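Local coordinates for protein acetyltransferase (PDB 6AO7) that binds acetyl-CoA and, as a GNAT family acetyltransferase, probably transfers its acetyl group to an acceptor substrate, at residues Y26-L31 with A77-F82. Sequence-based numbering, arbitrary orientation.
With ACO (acetyl coenzyme *a), chain B.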
ATOM      1  N   TYR A  26     -25.285   9.751  -7.910  1.00 43.25           N
ATOM      2  CA  TYR A  26     -25.058   8.857  -6.781  1.00 44.37           C
ATOM      3  C   TYR A  26     -24.518   7.512  -7.241  1.00 49.06           C
ATOM      4  O   TYR A  26     -23.703   6.896  -6.541  1.00 41.13           O
ATOM      5  CB  TYR A  26     -26.345   8.681  -5.982  1.00 41.69           C
ATOM      6  CG  TYR A  26     -26.680   9.887  -5.141  1.00 42.78           C
ATOM      7  CD1 TYR A  26     -27.756  10.714  -5.474  1.00 43.84           C
ATOM      8  CD2 TYR A  26     -25.917  10.212  -4.022  1.00 42.69           C
ATOM      9  CE1 TYR A  26     -28.063  11.824  -4.704  1.00 48.03           C
ATOM     10  CE2 TYR A  26     -26.214  11.309  -3.247  1.00 44.02           C
ATOM     11  CZ  TYR A  26     -27.294  12.114  -3.591  1.00 44.89           C
ATOM     12  OH  TYR A  26     -27.593  13.211  -2.816  1.00 41.91           O
ATOM     13  N   ASP A  27     -24.972   7.033  -8.406  1.00 48.06           N
ATOM     14  CA  ASP A  27     -24.408   5.818  -8.991  1.00 53.20           C
ATOM     15  C   ASP A  27     -22.886   5.870  -8.988  1.00 48.39           C
ATOM     16  O   ASP A  27     -22.215   4.922  -8.557  1.00 49.39           O
ATOM     17  CB  ASP A  27     -24.932   5.618 -10.418  1.00 52.88           C
ATOM     18  CG  ASP A  27     -26.300   4.962 -10.457  1.00 78.69           C
ATOM     19  OD1 ASP A  27     -26.875   4.706  -9.377  1.00 86.97           O
ATOM     20  OD2 ASP A  27     -26.798   4.691 -11.572  1.00 84.79           O
ATOM     21  N   LEU A  28     -22.319   6.992  -9.432  1.00 37.22           N
ATOM     22  CA  LEU A  28     -20.864   7.110  -9.451  1.00 41.15           C
ATOM     23  C   LEU A  28     -20.287   7.271  -8.044  1.00 39.86           C
ATOM     24  O   LEU A  28     -19.352   6.553  -7.666  1.00 38.05           O
ATOM     25  CB  LEU A  28     -20.444   8.275 -10.344  1.00 44.90           C
ATOM     26  CG  LEU A  28     -20.640   8.059 -11.842  1.00 42.74           C
ATOM     27  CD1 LEU A  28     -20.148   9.281 -12.619  1.00 41.75           C
ATOM     28  CD2 LEU A  28     -19.924   6.786 -12.290  1.00 50.23           C
ATOM     29  N   LEU A  29     -20.816   8.218  -7.260  1.00 41.27           N
ATOM     30  CA  LEU A  29     -20.271   8.463  -5.922  1.00 37.45           C
ATOM     31  C   LEU A  29     -20.282   7.193  -5.075  1.00 35.46           C
ATOM     32  O   LEU A  29     -19.336   6.937  -4.317  1.00 33.92           O
ATOM     33  CB  LEU A  29     -21.056   9.583  -5.225  1.00 36.80           C
ATOM     34  CG  LEU A  29     -20.966  10.937  -5.932  1.00 33.42           C
ATOM     35  CD1 LEU A  29     -22.168  11.846  -5.608  1.00 32.06           C
ATOM     36  CD2 LEU A  29     -19.641  11.654  -5.604  1.00 30.47           C
ATOM     37  N   LEU A  30     -21.330   6.372  -5.217  1.00 36.14           N
ATOM     38  CA  LEU A  30     -21.452   5.153  -4.433  1.00 43.71           C
ATOM     39  C   LEU A  30     -20.443   4.093  -4.851  1.00 38.78           C
ATOM     40  O   LEU A  30     -20.204   3.164  -4.078  1.00 38.32           O
ATOM     41  CB  LEU A  30     -22.875   4.590  -4.537  1.00 41.67           C
ATOM     42  CG  LEU A  30     -23.965   5.339  -3.747  1.00 41.70           C
ATOM     43  CD1 LEU A  30     -25.382   4.939  -4.197  1.00 39.96           C
ATOM     44  CD2 LEU A  30     -23.810   5.119  -2.241  1.00 39.36           C
ATOM     45  N   LEU A  31     -19.867   4.190  -6.055  1.00 35.04           N
ATOM     46  CA  LEU A  31     -18.799   3.263  -6.414  1.00 38.43           C
ATOM     47  C   LEU A  31     -17.585   3.480  -5.528  1.00 42.05           C
ATOM     48  O   LEU A  31     -16.835   2.532  -5.255  1.00 36.94           O
ATOM     49  CB  LEU A  31     -18.396   3.427  -7.878  1.00 40.51           C
ATOM     50  CG  LEU A  31     -19.446   3.184  -8.960  1.00 51.14           C
ATOM     51  CD1 LEU A  31     -18.842   3.548 -10.304  1.00 57.16           C
ATOM     52  CD2 LEU A  31     -19.949   1.734  -8.952  1.00 47.46           C
ATOM     53  N   ALA A  77     -14.416   8.829  -8.623  1.00 29.39           N
ATOM     54  CA  ALA A  77     -14.978   7.624  -9.230  1.00 32.12           C
ATOM     55  C   ALA A  77     -15.041   7.756 -10.745  1.00 31.92           C
ATOM     56  O   ALA A  77     -15.218   8.850 -11.284  1.00 34.43           O
ATOM     57  CB  ALA A  77     -16.385   7.330  -8.691  1.00 39.19           C
ATOM     58  N   VAL A  78     -14.907   6.616 -11.424  1.00 31.72           N
ATOM     59  CA  VAL A  78     -15.058   6.523 -12.867  1.00 33.75           C
ATOM     60  C   VAL A  78     -16.014   5.383 -13.151  1.00 35.69           C
ATOM     61  O   VAL A  78     -15.885   4.304 -12.557  1.00 43.12           O
ATOM     62  CB  VAL A  78     -13.702   6.290 -13.561  1.00 39.03           C
ATOM     63  CG1 VAL A  78     -13.893   5.942 -15.018  1.00 38.04           C
ATOM     64  CG2 VAL A  78     -12.822   7.520 -13.398  1.00 34.55           C
ATOM     65  N   ALA A  79     -16.963   5.615 -14.066  1.00 48.86           N
ATOM     66  CA  ALA A  79     -17.924   4.593 -14.463  1.00 47.47           C
ATOM     67  C   ALA A  79     -17.220   3.274 -14.748  1.00 52.62           C
ATOM     68  O   ALA A  79     -16.148   3.247 -15.355  1.00 47.86           O
ATOM     69  CB  ALA A  79     -18.695   5.047 -15.706  1.00 48.89           C
ATOM     70  N   GLU A  80     -17.843   2.171 -14.316  1.00 58.75           N
ATOM     71  CA  GLU A  80     -17.219   0.859 -14.469  1.00 65.43           C
ATOM     72  C   GLU A  80     -16.909   0.535 -15.927  1.00 55.92           C
ATOM     73  O   GLU A  80     -15.869  -0.064 -16.210  1.00 63.68           O
ATOM     74  CB  GLU A  80     -18.099  -0.225 -13.842  1.00 69.20           C
ATOM     75  CG  GLU A  80     -17.785  -0.449 -12.364  1.00 71.96           C
ATOM     76  CD  GLU A  80     -18.888  -1.173 -11.611  1.00 79.82           C
ATOM     77  OE1 GLU A  80     -20.052  -1.156 -12.080  1.00 82.51           O
ATOM     78  OE2 GLU A  80     -18.584  -1.753 -10.544  1.00 77.85           O
ATOM     79  N   LYS A  81     -17.753   0.963 -16.866  1.00 63.60           N
ATOM     80  CA  LYS A  81     -17.495   0.668 -18.276  1.00 62.31           C
ATOM     81  C   LYS A  81     -16.277   1.409 -18.815  1.00 60.13           C
ATOM     82  O   LYS A  81     -15.714   0.990 -19.835  1.00 57.41           O
ATOM     83  CB  LYS A  81     -18.720   1.010 -19.125  1.00 64.37           C
ATOM     84  N   PHE A  82     -15.855   2.484 -18.152  1.00 57.55           N
ATOM     85  CA  PHE A  82     -14.800   3.367 -18.634  1.00 53.56           C
ATOM     86  C   PHE A  82     -13.529   3.295 -17.797  1.00 48.96           C
ATOM     87  O   PHE A  82     -12.620   4.109 -18.002  1.00 46.97           O
ATOM     88  CB  PHE A  82     -15.292   4.819 -18.669  1.00 54.07           C
ATOM     89  CG  PHE A  82     -16.352   5.073 -19.690  1.00 61.56           C
ATOM     90  CD1 PHE A  82     -16.016   5.437 -20.980  1.00 71.95           C
ATOM     91  CD2 PHE A  82     -17.691   4.949 -19.360  1.00 60.92           C
ATOM     92  CE1 PHE A  82     -16.998   5.670 -21.926  1.00 76.76           C
ATOM     93  CE2 PHE A  82     -18.677   5.179 -20.302  1.00 69.17           C
ATOM     94  CZ  PHE A  82     -18.330   5.539 -21.585  1.00 72.06           C
TER
HETATM   95  N1A ACO B 201      -1.926  -2.923  -9.293  0.94 42.10           N
HETATM   96  C2A ACO B 201      -1.766  -1.602  -9.386  0.94 41.36           C
HETATM   97  N3A ACO B 201      -2.104  -0.784 -10.385  0.94 50.14           N
HETATM   98  C4A ACO B 201      -2.647  -1.464 -11.399  0.94 57.49           C
HETATM   99  C5A ACO B 201      -2.855  -2.834 -11.464  0.94 59.94           C
HETATM  100  C6A ACO B 201      -2.476  -3.587 -10.333  0.94 55.58           C
HETATM  101  N6A ACO B 201      -2.612  -4.913 -10.237  0.94 56.25           N
HETATM  102  N7A ACO B 201      -3.382  -3.193 -12.695  0.94 60.89           N
HETATM  103  C8A ACO B 201      -3.484  -2.051 -13.334  0.94 60.16           C
HETATM  104  N9A ACO B 201      -3.064  -0.965 -12.609  0.94 55.34           N
HETATM  105  C1B ACO B 201      -2.995   0.432 -13.035  0.94 47.81           C
HETATM  106  C2B ACO B 201      -3.259   0.707 -14.506  0.94 40.00           C
HETATM  107  O2B ACO B 201      -2.163   0.347 -15.334  0.94 43.91           O
HETATM  108  C3B ACO B 201      -3.413   2.225 -14.439  0.94 34.69           C
HETATM  109  O3B ACO B 201      -2.136   2.881 -14.307  0.94 41.01           O
HETATM  110  P3B ACO B 201      -1.235   3.456 -15.508  0.94 51.89           P
HETATM  111  O7A ACO B 201      -0.749   2.221 -16.292  0.94 50.12           O
HETATM  112  O8A ACO B 201      -2.141   4.434 -16.293  0.94 54.19           O
HETATM  113  O9A ACO B 201      -0.088   4.200 -14.883  0.94 39.88           O
HETATM  114  C4B ACO B 201      -4.064   2.461 -13.067  0.94 45.56           C
HETATM  115  O4B ACO B 201      -3.971   1.199 -12.362  0.94 48.16           O
HETATM  116  C5B ACO B 201      -5.484   2.970 -13.143  0.94 42.55           C
HETATM  117  O5B ACO B 201      -5.391   4.167 -13.946  0.94 37.38           O
HETATM  118  P1A ACO B 201      -6.723   4.887 -14.635  0.94 34.28           P
HETATM  119  O1A ACO B 201      -7.212   4.216 -15.860  0.94 35.02           O
HETATM  120  O2A ACO B 201      -6.304   6.327 -14.892  0.94 27.72           O
HETATM  121  O3A ACO B 201      -7.776   4.755 -13.446  0.94 38.92           O
HETATM  122  P2A ACO B 201      -9.372   4.757 -13.435  0.94 35.62           P
HETATM  123  O4A ACO B 201      -9.772   5.451 -14.678  0.94 37.03           O
HETATM  124  O5A ACO B 201      -9.848   3.317 -13.390  0.94 33.26           O
HETATM  125  O6A ACO B 201      -9.827   5.472 -12.089  0.94 33.01           O
HETATM  126  CBP ACO B 201     -10.596   4.821  -9.887  0.94 27.41           C
HETATM  127  CCP ACO B 201      -9.400   4.964 -10.820  0.94 28.58           C
HETATM  128  CDP ACO B 201     -11.193   6.218  -9.643  0.94 28.21           C
HETATM  129  CEP ACO B 201     -10.107   4.234  -8.553  0.94 34.32           C
HETATM  130  CAP ACO B 201     -11.677   3.925 -10.547  0.94 32.49           C
HETATM  131  OAP ACO B 201     -11.128   2.662 -10.887  0.94 44.36           O
HETATM  132  C9P ACO B 201     -12.968   3.769  -9.759  0.94 35.49           C
HETATM  133  O9P ACO B 201     -13.844   4.622  -9.842  0.94 34.41           O
HETATM  134  N8P ACO B 201     -13.056   2.719  -8.949  0.94 34.06           N
HETATM  135  C7P ACO B 201     -14.195   2.513  -8.066  0.94 36.54           C
HETATM  136  C6P ACO B 201     -14.372   3.656  -7.072  0.94 37.99           C
HETATM  137  C5P ACO B 201     -13.160   3.841  -6.189  0.94 41.84           C
HETATM  138  O5P ACO B 201     -12.563   2.877  -5.717  0.94 39.52           O
HETATM  139  N4P ACO B 201     -12.790   5.097  -5.954  0.94 36.60           N
HETATM  140  C3P ACO B 201     -11.679   5.459  -5.079  0.94 28.76           C
HETATM  141  C2P ACO B 201     -11.987   5.198  -3.620  0.94 28.44           C
HETATM  142  S1P ACO B 201     -11.018   6.163  -2.400  0.94 35.96           S
HETATM  143  C   ACO B 201     -11.881   7.713  -2.489  0.94 34.00           C
HETATM  144  O   ACO B 201     -12.786   7.908  -3.252  0.94 32.94           O
HETATM  145  CH3 ACO B 201     -11.327   8.749  -1.559  0.94 33.32           C
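Leu28 and Ala77 bring the backbones of helix 26-32 and the end of strand 70-78 closest, their CA atoms 5.9 Å apart, before the chain turns through Ala79 into a 3-10 segment at 80-82. The methyl of Ala77 points at the helix and sits against its backbone, with CB 3.2 Å from Leu28 O, the carbonyl that accepts the Leu31 N-H, three residues on. Leu28 and Leu31 reach past this methyl along the second segment. The Leu28 CG stands opposite its own carbonyl carbon (chi1 -71°), and CD2 is carried onto the Ala79 backbone, 3.6 Å from Ala79 N and 4.0 Å from Ala79 CB. Leu31 splits its branches: CD1 lies 3.8 Å from Val78 O, while CD2 meets the carboxylate end of Glu80, 4.1 Å from OE2, where the two side chains cross at a slant. The two segments meet mainly by van der Waals packing of leucine branches and alanine methyls against backbone and carboxylate atoms, more exposed toward Leu31 and Glu80 than at the buried pair Leu28 and Ala77. Val78 turns its side chain from the helix toward acetyl-CoA, and its backbone N gives a hydrogen bond of 2.8 Å (161°) to pantetheine O9P, the strand-to-pantetheine pairing characteristic of GNAT enzymes. From the helix side, Leu31 O approaches C6P of the same arm to 3.3 Å. Strand 56-65 pairs with the second segment through Cys60 and Ile58, and Cys60 also touches Leu28; Ile87 and Leu91 of helix 87-101 pack on Val78, while Ile39 of helix 36-45 meets Leu29 and Leu30.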